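Local coordinates for Ika8 (Synthetic construct, PDB 6G6O), which is a computationally designed, symmetrical eight-bladed beta-propeller of WD40-type repeats, an artificial protein with no natural function assigned, at residues A[173-187]-A[190-203]. Residues are numbered along the deposited sequence; the frame is centred on the assembly and turned at random.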
ATOM      1  N   GLY A 173      15.182  -5.676  13.022  1.00 26.19           N
ATOM      2  CA  GLY A 173      14.765  -4.574  12.182  1.00 21.20           C
ATOM      3  C   GLY A 173      15.902  -4.038  11.326  1.00 18.19           C
ATOM      4  O   GLY A 173      16.939  -4.675  11.131  1.00 19.95           O
ATOM      5  N   HIS A 174      15.689  -2.830  10.818  1.00 19.65           N
ATOM      6  CA  HIS A 174      16.618  -2.182   9.908  1.00 21.36           C
ATOM      7  C   HIS A 174      17.163  -0.908  10.538  1.00 19.72           C
ATOM      8  O   HIS A 174      16.678  -0.435  11.569  1.00 23.16           O
ATOM      9  CB  HIS A 174      15.939  -1.854   8.571  1.00 26.69           C
ATOM     10  CG  HIS A 174      15.340  -3.042   7.884  1.00 13.72           C
ATOM     11  ND1 HIS A 174      15.766  -3.479   6.650  1.00 17.19           N
ATOM     12  CD2 HIS A 174      14.347  -3.883   8.259  1.00 17.41           C
ATOM     13  CE1 HIS A 174      15.062  -4.538   6.293  1.00 17.65           C
ATOM     14  NE2 HIS A 174      14.194  -4.804   7.252  1.00 18.30           N
ATOM     15  N   GLN A 175      18.191  -0.353   9.900  1.00 22.52           N
ATOM     16  CA  GLN A 175      18.713   0.959  10.247  1.00 24.27           C
ATOM     17  C   GLN A 175      18.099   2.070   9.404  1.00 24.73           C
ATOM     18  O   GLN A 175      18.612   3.193   9.409  1.00 30.08           O
ATOM     19  CB  GLN A 175      20.237   0.984  10.099  1.00 33.18           C
ATOM     20  CG  GLN A 175      20.956  -0.182  10.754  1.00 29.32           C
ATOM     21  CD  GLN A 175      22.452  -0.155  10.496  1.00 34.94           C
ATOM     22  OE1 GLN A 175      23.104   0.876  10.665  1.00 35.50           O
ATOM     23  NE2 GLN A 175      23.001  -1.291  10.082  1.00 32.43           N
ATOM     24  N   SER A 176      17.022   1.779   8.677  1.00 29.51           N
ATOM     25  CA  SER A 176      16.375   2.756   7.816  1.00 23.59           C
ATOM     26  C   SER A 176      14.873   2.523   7.839  1.00 20.75           C
ATOM     27  O   SER A 176      14.398   1.436   8.173  1.00 20.81           O
ATOM     28  CB  SER A 176      16.902   2.679   6.377  1.00 29.59           C
ATOM     29  OG  SER A 176      16.365   3.720   5.581  1.00 30.68           O
ATOM     30  N   ALA A 177      14.132   3.563   7.460  1.00 27.18           N
ATOM     31  CA  ALA A 177      12.676   3.515   7.503  1.00 20.70           C
ATOM     32  C   ALA A 177      12.140   2.348   6.684  1.00 18.70           C
ATOM     33  O   ALA A 177      12.593   2.090   5.567  1.00 27.47           O
ATOM     34  CB  ALA A 177      12.092   4.831   6.987  1.00 22.23           C
ATOM     35  N   ILE A 178      11.170   1.638   7.257  1.00 18.12           N
ATOM     36  CA  ILE A 178      10.547   0.517   6.567  1.00 19.05           C
ATOM     37  C   ILE A 178       9.630   1.049   5.476  1.00 24.18           C
ATOM     38  O   ILE A 178       8.803   1.937   5.717  1.00 21.18           O
ATOM     39  CB  ILE A 178       9.772  -0.363   7.558  1.00 18.65           C
ATOM     40  CG1 ILE A 178      10.667  -0.770   8.729  1.00 19.55           C
ATOM     41  CG2 ILE A 178       9.206  -1.584   6.855  1.00 18.26           C
ATOM     42  CD1 ILE A 178      11.916  -1.502   8.312  1.00 15.54           C
ATOM     43  N   THR A 179       9.772   0.509   4.266  1.00 24.48           N
ATOM     44  CA  THR A 179       8.912   0.886   3.152  1.00 22.09           C
ATOM     45  C   THR A 179       7.832  -0.148   2.861  1.00 22.92           C
ATOM     46  O   THR A 179       6.709   0.224   2.509  1.00 24.69           O
ATOM     47  CB  THR A 179       9.747   1.125   1.888  1.00 21.34           C
ATOM     48  OG1 THR A 179      10.343  -0.105   1.463  1.00 27.34           O
ATOM     49  CG2 THR A 179      10.841   2.145   2.159  1.00 18.30           C
ATOM     50  N   ALA A 180       8.138  -1.435   3.014  1.00 22.84           N
ATOM     51  CA  ALA A 180       7.145  -2.485   2.830  1.00 21.53           C
ATOM     52  C   ALA A 180       7.634  -3.755   3.512  1.00 21.29           C
ATOM     53  O   ALA A 180       8.817  -3.894   3.835  1.00 19.82           O
ATOM     54  CB  ALA A 180       6.861  -2.748   1.348  1.00 23.10           C
ATOM     55  N   LEU A 181       6.701  -4.684   3.721  1.00 24.72           N
ATOM     56  CA  LEU A 181       7.010  -5.969   4.340  1.00 26.73           C
ATOM     57  C   LEU A 181       5.899  -6.960   4.009  1.00 25.70           C
ATOM     58  O   LEU A 181       4.848  -6.591   3.483  1.00 26.59           O
ATOM     59  CB  LEU A 181       7.196  -5.825   5.857  1.00 27.96           C
ATOM     60  CG  LEU A 181       6.116  -5.073   6.639  1.00 22.22           C
ATOM     61  CD1 LEU A 181       5.100  -6.037   7.225  1.00 33.47           C
ATOM     62  CD2 LEU A 181       6.742  -4.230   7.735  1.00 21.15           C
ATOM     63  N   ALA A 182       6.151  -8.232   4.324  1.00 25.16           N
ATOM     64  CA  ALA A 182       5.183  -9.303   4.116  1.00 26.02           C
ATOM     65  C   ALA A 182       5.579 -10.487   4.988  1.00 24.60           C
ATOM     66  O   ALA A 182       6.709 -10.569   5.474  1.00 31.94           O
ATOM     67  CB  ALA A 182       5.107  -9.711   2.643  1.00 34.20           C
ATOM     68  N   PHE A 183       4.641 -11.418   5.167  1.00 28.30           N
ATOM     69  CA  PHE A 183       4.872 -12.531   6.079  1.00 26.85           C
ATOM     70  C   PHE A 183       3.935 -13.691   5.767  1.00 33.47           C
ATOM     71  O   PHE A 183       2.788 -13.488   5.346  1.00 40.36           O
ATOM     72  CB  PHE A 183       4.680 -12.102   7.538  1.00 24.66           C
ATOM     73  CG  PHE A 183       3.240 -11.888   7.925  1.00 22.49           C
ATOM     74  CD1 PHE A 183       2.572 -10.728   7.560  1.00 26.71           C
ATOM     75  CD2 PHE A 183       2.555 -12.846   8.655  1.00 21.37           C
ATOM     76  CE1 PHE A 183       1.257 -10.532   7.920  1.00 19.00           C
ATOM     77  CE2 PHE A 183       1.237 -12.653   9.011  1.00 21.31           C
ATOM     78  CZ  PHE A 183       0.589 -11.495   8.643  1.00 24.13           C
ATOM     79  N   SER A 184       4.446 -14.911   5.984  1.00 29.60           N
ATOM     80  CA  SER A 184       3.691 -16.162   5.854  1.00 31.08           C
ATOM     81  C   SER A 184       4.539 -17.337   6.338  1.00 38.10           C
ATOM     82  O   SER A 184       5.732 -17.406   6.021  1.00 35.78           O
ATOM     83  CB  SER A 184       3.242 -16.444   4.412  1.00 55.60           C
ATOM     84  OG  SER A 184       2.685 -15.299   3.785  1.00 58.23           O
ATOM     85  N   LYS A 185       3.934 -18.254   7.108  1.00 45.56           N
ATOM     86  CA  LYS A 185       4.570 -19.468   7.611  1.00 53.73           C
ATOM     87  C   LYS A 185       5.556 -19.194   8.732  1.00 45.30           C
ATOM     88  O   LYS A 185       5.185 -18.959   9.881  1.00 42.68           O
ATOM     89  CB  LYS A 185       5.326 -20.179   6.499  1.00 60.57           C
ATOM     90  CG  LYS A 185       5.500 -21.678   6.708  1.00 55.22           C
ATOM     91  CD  LYS A 185       6.980 -22.059   6.577  1.00 45.68           C
ATOM     92  CE  LYS A 185       7.678 -21.430   5.345  1.00 47.33           C
ATOM     93  NZ  LYS A 185       8.951 -22.134   4.915  1.00 49.14           N
ATOM     94  N   ASN A 186       6.828 -19.210   8.358  1.00 40.99           N
ATOM     95  CA  ASN A 186       7.992 -19.144   9.228  1.00 41.68           C
ATOM     96  C   ASN A 186       8.796 -17.890   8.923  1.00 41.29           C
ATOM     97  O   ASN A 186       9.851 -17.661   9.520  1.00 43.27           O
ATOM     98  CB  ASN A 186       8.867 -20.391   8.998  1.00 47.89           C
ATOM     99  CG  ASN A 186       9.785 -20.756  10.195  1.00 51.49           C
ATOM    100  OD1 ASN A 186      10.536 -21.715  10.109  1.00 46.75           O
ATOM    101  ND2 ASN A 186       9.678 -20.033  11.314  1.00 47.09           N
ATOM    102  N   ILE A 187       8.347 -17.122   7.934  1.00 35.80           N
ATOM    103  CA  ILE A 187       9.146 -16.130   7.236  1.00 32.81           C
ATOM    104  C   ILE A 187       8.455 -14.788   7.386  1.00 27.52           C
ATOM    105  O   ILE A 187       7.248 -14.668   7.143  1.00 26.10           O
ATOM    106  CB  ILE A 187       9.318 -16.501   5.750  1.00 32.51           C
ATOM    107  CG1 ILE A 187      10.147 -17.781   5.625  1.00 31.17           C
ATOM    108  CG2 ILE A 187       9.959 -15.355   4.968  1.00 29.41           C
ATOM    109  CD1 ILE A 187      11.603 -17.560   5.839  1.00 29.24           C
ATOM    110  N   SER A 190      11.064  -7.984   5.261  1.00 24.88           N
ATOM    111  CA  SER A 190      10.886  -6.544   5.358  1.00 20.06           C
ATOM    112  C   SER A 190      11.896  -5.856   4.456  1.00 14.07           C
ATOM    113  O   SER A 190      12.967  -6.397   4.170  1.00 19.07           O
ATOM    114  CB  SER A 190      11.044  -6.045   6.803  1.00 18.35           C
ATOM    115  OG  SER A 190      12.362  -6.260   7.279  1.00 23.41           O
ATOM    116  N   GLY A 191      11.542  -4.668   4.007  1.00 21.00           N
ATOM    117  CA  GLY A 191      12.436  -3.865   3.188  1.00 16.66           C
ATOM    118  C   GLY A 191      12.478  -2.441   3.685  1.00 16.71           C
ATOM    119  O   GLY A 191      11.449  -1.856   4.022  1.00 20.23           O
ATOM    120  N   ALA A 192      13.683  -1.886   3.733  1.00 20.54           N
ATOM    121  CA  ALA A 192      13.909  -0.540   4.236  1.00 21.46           C
ATOM    122  C   ALA A 192      14.285   0.393   3.092  1.00 24.41           C
ATOM    123  O   ALA A 192      14.619  -0.036   1.986  1.00 27.49           O
ATOM    124  CB  ALA A 192      14.999  -0.537   5.313  1.00 24.92           C
ATOM    125  N   ALA A 193      14.235   1.693   3.387  1.00 22.62           N
ATOM    126  CA  ALA A 193      14.477   2.721   2.382  1.00 27.30           C
ATOM    127  C   ALA A 193      15.910   2.735   1.866  1.00 30.56           C
ATOM    128  O   ALA A 193      16.166   3.366   0.834  1.00 33.02           O
ATOM    129  CB  ALA A 193      14.121   4.096   2.948  1.00 24.93           C
ATOM    130  N   ASP A 194      16.844   2.071   2.542  1.00 31.33           N
ATOM    131  CA  ASP A 194      18.236   2.047   2.113  1.00 27.10           C
ATOM    132  C   ASP A 194      18.536   0.915   1.140  1.00 25.27           C
ATOM    133  O   ASP A 194      19.703   0.699   0.800  1.00 33.12           O
ATOM    134  CB  ASP A 194      19.165   1.947   3.328  1.00 32.38           C
ATOM    135  CG  ASP A 194      18.788   0.813   4.264  1.00 30.06           C
ATOM    136  OD1 ASP A 194      17.904   0.008   3.907  1.00 28.06           O
ATOM    137  OD2 ASP A 194      19.376   0.730   5.363  1.00 39.25           O
ATOM    138  N   GLY A 195      17.515   0.190   0.687  1.00 27.86           N
ATOM    139  CA  GLY A 195      17.702  -0.909  -0.231  1.00 23.05           C
ATOM    140  C   GLY A 195      17.870  -2.264   0.417  1.00 28.52           C
ATOM    141  O   GLY A 195      17.835  -3.278  -0.291  1.00 34.08           O
ATOM    142  N   THR A 196      18.047  -2.322   1.734  1.00 27.15           N
ATOM    143  CA  THR A 196      18.246  -3.599   2.404  1.00 26.13           C
ATOM    144  C   THR A 196      16.941  -4.384   2.467  1.00 22.38           C
ATOM    145  O   THR A 196      15.859  -3.814   2.626  1.00 24.86           O
ATOM    146  CB  THR A 196      18.793  -3.387   3.817  1.00 27.80           C
ATOM    147  OG1 THR A 196      17.877  -2.587   4.574  1.00 28.89           O
ATOM    148  CG2 THR A 196      20.145  -2.692   3.767  1.00 25.08           C
ATOM    149  N   ILE A 197      17.052  -5.703   2.337  1.00 18.59           N
ATOM    150  CA  ILE A 197      15.919  -6.611   2.446  1.00 21.70           C
ATOM    151  C   ILE A 197      16.298  -7.711   3.425  1.00 24.72           C
ATOM    152  O   ILE A 197      17.325  -8.377   3.249  1.00 29.04           O
ATOM    153  CB  ILE A 197      15.523  -7.204   1.080  1.00 30.82           C
ATOM    154  CG1 ILE A 197      14.770  -6.162   0.245  1.00 23.03           C
ATOM    155  CG2 ILE A 197      14.687  -8.466   1.261  1.00 26.77           C
ATOM    156  CD1 ILE A 197      13.275  -6.142   0.476  1.00 23.16           C
ATOM    157  N   LYS A 198      15.477  -7.900   4.454  1.00 24.94           N
ATOM    158  CA  LYS A 198      15.779  -8.828   5.535  1.00 27.06           C
ATOM    159  C   LYS A 198      14.661  -9.849   5.666  1.00 25.41           C
ATOM    160  O   LYS A 198      13.483  -9.485   5.738  1.00 24.00           O
ATOM    161  CB  LYS A 198      15.984  -8.075   6.850  1.00 22.54           C
ATOM    162  CG  LYS A 198      17.217  -7.183   6.840  1.00 21.60           C
ATOM    163  CD  LYS A 198      17.579  -6.707   8.234  1.00 23.94           C
ATOM    164  CE  LYS A 198      18.837  -5.859   8.212  1.00 21.36           C
ATOM    165  NZ  LYS A 198      19.287  -5.511   9.586  1.00 34.62           N
ATOM    166  N   VAL A 199      15.037 -11.125   5.700  1.00 31.07           N
ATOM    167  CA  VAL A 199      14.102 -12.238   5.804  1.00 30.78           C
ATOM    168  C   VAL A 199      14.231 -12.827   7.202  1.00 30.78           C
ATOM    169  O   VAL A 199      15.314 -13.278   7.596  1.00 30.95           O
ATOM    170  CB  VAL A 199      14.367 -13.300   4.728  1.00 29.44           C
ATOM    171  CG1 VAL A 199      13.578 -14.564   5.020  1.00 27.35           C
ATOM    172  CG2 VAL A 199      14.019 -12.749   3.357  1.00 25.97           C
ATOM    173  N   TRP A 200      13.131 -12.824   7.948  1.00 26.19           N
ATOM    174  CA  TRP A 200      13.130 -13.222   9.346  1.00 27.89           C
ATOM    175  C   TRP A 200      12.390 -14.535   9.537  1.00 32.13           C
ATOM    176  O   TRP A 200      11.645 -14.993   8.668  1.00 36.10           O
ATOM    177  CB  TRP A 200      12.482 -12.149  10.223  1.00 26.17           C
ATOM    178  CG  TRP A 200      12.993 -10.780   9.968  1.00 25.75           C
ATOM    179  CD1 TRP A 200      12.486  -9.865   9.097  1.00 26.93           C
ATOM    180  CD2 TRP A 200      14.120 -10.160  10.594  1.00 22.47           C
ATOM    181  NE1 TRP A 200      13.227  -8.710   9.140  1.00 30.13           N
ATOM    182  CE2 TRP A 200      14.236  -8.866  10.053  1.00 24.66           C
ATOM    183  CE3 TRP A 200      15.041 -10.573  11.561  1.00 27.17           C
ATOM    184  CZ2 TRP A 200      15.236  -7.983  10.445  1.00 24.51           C
ATOM    185  CZ3 TRP A 200      16.034  -9.694  11.948  1.00 27.22           C
ATOM    186  CH2 TRP A 200      16.124  -8.414  11.391  1.00 26.36           C
ATOM    187  N   ASP A 201      12.600 -15.130  10.705  1.00 39.87           N
ATOM    188  CA  ASP A 201      11.880 -16.323  11.120  1.00 33.64           C
ATOM    189  C   ASP A 201      10.792 -15.908  12.104  1.00 34.15           C
ATOM    190  O   ASP A 201      11.089 -15.313  13.144  1.00 43.97           O
ATOM    191  CB  ASP A 201      12.825 -17.350  11.742  1.00 36.84           C
ATOM    192  CG  ASP A 201      12.191 -18.717  11.878  1.00 39.44           C
ATOM    193  OD1 ASP A 201      11.293 -18.877  12.731  1.00 43.33           O
ATOM    194  OD2 ASP A 201      12.575 -19.637  11.125  1.00 37.48           O
ATOM    195  N   ILE A 202       9.535 -16.217  11.770  1.00 30.39           N
ATOM    196  CA  ILE A 202       8.406 -15.761  12.578  1.00 35.71           C
ATOM    197  C   ILE A 202       8.408 -16.375  13.972  1.00 42.31           C
ATOM    198  O   ILE A 202       7.738 -15.857  14.873  1.00 43.86           O
ATOM    199  CB  ILE A 202       7.069 -16.063  11.872  1.00 36.67           C
ATOM    200  CG1 ILE A 202       5.941 -15.210  12.454  1.00 41.23           C
ATOM    201  CG2 ILE A 202       6.688 -17.504  12.074  1.00 41.13           C
ATOM    202  CD1 ILE A 202       6.302 -13.768  12.679  1.00 31.35           C
ATOM    203  N   LEU A 203       9.135 -17.470  14.181  1.00 43.09           N
ATOM    204  CA  LEU A 203       9.218 -18.096  15.493  1.00 41.14           C
ATOM    205  C   LEU A 203      10.618 -18.105  16.079  1.00 40.92           C
ATOM    206  O   LEU A 203      10.755 -18.123  17.304  1.00 47.03           O
ATOM    207  CB  LEU A 203       8.690 -19.538  15.439  1.00 41.58           C
ATOM    208  CG  LEU A 203       7.318 -19.732  14.790  1.00 40.54           C
ATOM    209  CD1 LEU A 203       6.882 -21.186  14.868  1.00 52.09           C
ATOM    210  CD2 LEU A 203       6.284 -18.824  15.446  1.00 46.96           C
TER
HETATM  211  O   HOH W   1      19.296  -1.196   7.814  1.00 28.62           O
HETATM  212  O   HOH W   2      21.311  -3.307   8.247  1.00 32.82           O
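A variant of the hydrogen-bond network known from WD40 blades, in which Asp, His, Ser or Thr and Trp are linked in a row, joins the loop at His174 to strands 190-192 and 197-201 and the turn between them, where Thr196 relays Asp194 to His174. With CG anti to the carbonyl carbon (chi1 -57°), the His174 ring enters between Ser190 and Thr196, and each nitrogen finds a hydroxyl. ND1 donates to Thr196 OG1 at 3.1 Å, almost exactly in the ring plane, while NE2 pairs with Ser190 OG, modelled at a doubtfully short distance. That hydroxyl also accepts from Trp200 NE1 in the indole plane (3.2 Å, nearly straight at 170°). At the other end, Asp194 OD1 receives the Thr196 hydroxyl at 2.7 Å and, in an Asx turn, the Thr196 amide, both from the same face of the carboxylate. OD2 accepts a hydrogen bond from a water, which itself accepts from Gln175 N. With an alanine in place of Asp194, the Thr196 hydroxyl and amide would lose their shared acceptor, and the hydroxyl would be likely to fix the His174 ring less firmly. Over one face of that ring runs the extended Lys198 chain, CD 3.9 Å from the centroid in a CH-pi contact, before NZ bonds to Gly173 O (2.9 Å). Alongside, strands 178-184 and 190-192 pair antiparallel through a classic beta bulge, Thr179 and Ala180 facing Gly191. Gly191 O accepts from Thr179 N at 2.9 Å and, well above the carbonyl plane, from Thr179 OG1 at 3.3 Å. Strand 178-184 is the inner edge strand of this four-stranded blade, nearest the propeller axis; Leu181 packs on strand 138-144 of one neighbouring blade, Thr179 and Ala180 on Leu221 of the other, and strand 207-211 forms the outer edge.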